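Local coordinates for protein shikimate 5-dehydrogenase (Mycobacterium fortuitum subsp. fortuitum DSM 46621, PDB 4XIJ) that probably catalyses the reversible NADP-dependent interconversion of 3-dehydroshikimate and shikimate, the fourth step of chorismate biosynthesis, at residues A[140-145]-A[167-172]. Numbering follows the deposited sequence.
With SO4 (sulfate ion), chain G; EDO (1,2-ethanediol), chain B.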
loop_
_atom_site.group_PDB
_atom_site.type_symbol
_atom_site.label_atom_id
_atom_site.label_comp_id
_atom_site.label_asym_id
_atom_site.label_seq_id
_atom_site.Cartn_x
_atom_site.Cartn_y
_atom_site.Cartn_z
ATOM N N ALA A 140 6.333 -0.858 3.508
ATOM C CA ALA A 140 5.194 0.018 3.710
ATOM C C ALA A 140 4.334 -0.425 4.881
ATOM O O ALA A 140 3.768 0.431 5.606
ATOM C CB ALA A 140 4.333 0.107 2.427
ATOM N N ALA A 141 4.183 -1.754 5.045
ATOM C CA ALA A 141 3.418 -2.270 6.173
ATOM C C ALA A 141 4.084 -1.859 7.511
ATOM O O ALA A 141 3.390 -1.451 8.445
ATOM C CB ALA A 141 3.276 -3.789 6.085
ATOM N N VAL A 142 5.411 -1.957 7.611
ATOM C CA VAL A 142 6.126 -1.585 8.841
ATOM C C VAL A 142 5.930 -0.096 9.162
ATOM O O VAL A 142 5.585 0.258 10.293
ATOM C CB VAL A 142 7.621 -1.903 8.731
ATOM C CG1 VAL A 142 8.420 -1.280 9.923
ATOM C CG2 VAL A 142 7.830 -3.445 8.693
ATOM N N VAL A 143 6.104 0.770 8.148
ATOM C CA VAL A 143 5.985 2.209 8.383
ATOM C C VAL A 143 4.521 2.534 8.762
ATOM O O VAL A 143 4.310 3.282 9.695
ATOM C CB VAL A 143 6.446 2.996 7.152
ATOM C CG1 VAL A 143 6.065 4.481 7.229
ATOM C CG2 VAL A 143 7.991 2.847 6.945
ATOM N N ALA A 144 3.552 1.905 8.095
ATOM C CA ALA A 144 2.158 2.104 8.462
ATOM C C ALA A 144 1.872 1.687 9.884
ATOM O O ALA A 144 1.159 2.397 10.603
ATOM C CB ALA A 144 1.239 1.352 7.493
ATOM N N LEU A 145 2.393 0.526 10.303
ATOM C CA LEU A 145 2.128 0.101 11.673
ATOM C C LEU A 145 2.733 1.093 12.658
ATOM O O LEU A 145 2.096 1.417 13.692
ATOM C CB LEU A 145 2.643 -1.339 11.892
ATOM C CG LEU A 145 1.807 -2.396 11.173
ATOM C CD1 LEU A 145 2.589 -3.755 11.240
ATOM C CD2 LEU A 145 0.428 -2.541 11.761
ATOM N N VAL A 167 13.190 -5.256 10.752
ATOM C CA VAL A 167 13.303 -4.947 12.181
ATOM C C VAL A 167 14.034 -3.618 12.354
ATOM O O VAL A 167 13.605 -2.784 13.158
ATOM C CB VAL A 167 14.037 -6.060 12.927
ATOM C CG1 VAL A 167 14.371 -5.621 14.346
ATOM C CG2 VAL A 167 13.180 -7.354 12.901
ATOM N N ASP A 168 15.119 -3.415 11.599
ATOM C CA ASP A 168 15.846 -2.153 11.669
ATOM C C ASP A 168 14.932 -0.987 11.313
ATOM O O ASP A 168 14.959 0.068 11.937
ATOM C CB ASP A 168 17.053 -2.132 10.711
ATOM C CG ASP A 168 18.178 -3.098 11.115
ATOM O OD1 ASP A 168 18.200 -3.527 12.281
ATOM O OD2 ASP A 168 19.076 -3.387 10.256
ATOM N N LEU A 169 14.153 -1.154 10.252
ATOM C CA LEU A 169 13.198 -0.130 9.842
ATOM C C LEU A 169 12.163 0.138 10.923
ATOM O O LEU A 169 11.887 1.301 11.233
ATOM C CB LEU A 169 12.533 -0.559 8.535
ATOM C CG LEU A 169 11.432 0.372 8.011
ATOM C CD1 LEU A 169 11.950 1.782 7.729
ATOM C CD2 LEU A 169 10.755 -0.236 6.745
ATOM N N ALA A 170 11.621 -0.919 11.542
ATOM C CA ALA A 170 10.678 -0.680 12.635
ATOM C C ALA A 170 11.289 0.190 13.725
ATOM O O ALA A 170 10.644 1.097 14.260
ATOM C CB ALA A 170 10.204 -2.019 13.202
ATOM N N ARG A 171 12.519 -0.116 14.097
ATOM C CA ARG A 171 13.174 0.679 15.115
ATOM C C ARG A 171 13.450 2.109 14.666
ATOM O O ARG A 171 13.296 3.055 15.468
ATOM C CB ARG A 171 14.457 -0.012 15.534
ATOM C CG ARG A 171 14.176 -1.316 16.263
ATOM C CD ARG A 171 15.435 -2.140 16.482
ATOM N NE ARG A 171 15.143 -3.390 17.175
ATOM C CZ ARG A 171 15.960 -4.456 17.196
ATOM N NH1 ARG A 171 17.125 -4.451 16.536
ATOM N NH2 ARG A 171 15.596 -5.564 17.843
ATOM N N ARG A 172 13.844 2.297 13.399
ATOM C CA ARG A 172 14.057 3.660 12.903
ATOM C C ARG A 172 12.751 4.463 12.898
ATOM O O ARG A 172 12.790 5.693 13.036
ATOM C CB ARG A 172 14.688 3.654 11.499
ATOM C CG ARG A 172 16.121 3.076 11.444
ATOM C CD ARG A 172 16.820 3.334 10.087
ATOM N NE ARG A 172 16.012 2.934 8.919
ATOM C CZ ARG A 172 16.092 1.753 8.320
ATOM N NH1 ARG A 172 16.955 0.848 8.727
ATOM N NH2 ARG A 172 15.340 1.496 7.278
HETATM S S SO4 G . 18.268 -7.954 17.480
HETATM O O1 SO4 G . 16.831 -8.212 17.620
HETATM O O2 SO4 G . 18.932 -9.185 17.047
HETATM O O3 SO4 G . 18.501 -6.901 16.491
HETATM O O4 SO4 G . 18.831 -7.548 18.763
HETATM C C1 EDO B . 14.435 5.763 16.422
HETATM O O1 EDO B . 13.408 6.566 15.793
HETATM C C2 EDO B . 13.974 5.195 17.765
HETATM O O2 EDO B . 14.340 5.996 18.919
#
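Val142 reaches across to Ala170 and Leu169, and this apolar meeting joins helix 138-147 to helix 160-172; no hydrogen bond passes between segments 140-145 and 167-172. Its CG1 methyl does most of the touching: it lies on the backbone of helix 160-172, 3.6 Å from Ala170 CA, and beside the Ala170 methyl, with CG1 to CB at 3.8 Å. CG1 stands opposite the backbone N of its own residue (chi1 170°), the rotamer that sends this branch to the neighbouring helix. Ala170 suits its place because a single methyl lets the valine settle on the main chain, and here the CA atoms of Val142 and Ala170 come within 6.0 Å.

Leu169 supplies the longer reach in the other direction. Its CG packs against Val142 CG1 at 3.9 Å, while CD2 lies between the two valines, against Val142 CB and CG1 as well as Val143 CG2, the last at 4.1 Å; Leu169 and Val143 run roughly perpendicular. Branching at CB gives each valine a compact apolar surface close to its helix, Val142 doing most and Val143 adding CG2 at the margin. All four residues are buried, and Val142 also touches Ile153 and Ile155 of strand 152-157.

Arg171 points away from helix 138-147 and grips a sulfate, probably from the crystallisation liquor, by two nearly straight bonds: NH1 to O3 at 2.8 Å and NH2 to O1 at 2.9 Å. Val167 CG1 covers one face of this guanidinium, and NH2 also bonds to Gly177 O. A 1,2-ethanediol, probably of like origin, donates to Arg172 O at the helix end.

The segment axes approach to 9.3 Å, their directions 28° apart, roughly parallel, as expected for successive helices of beta-alpha-beta crossovers on one side of a parallel sheet. Strand 152-157 links them, in keeping with the Rossmann-type fold of the probable NADP-binding domain.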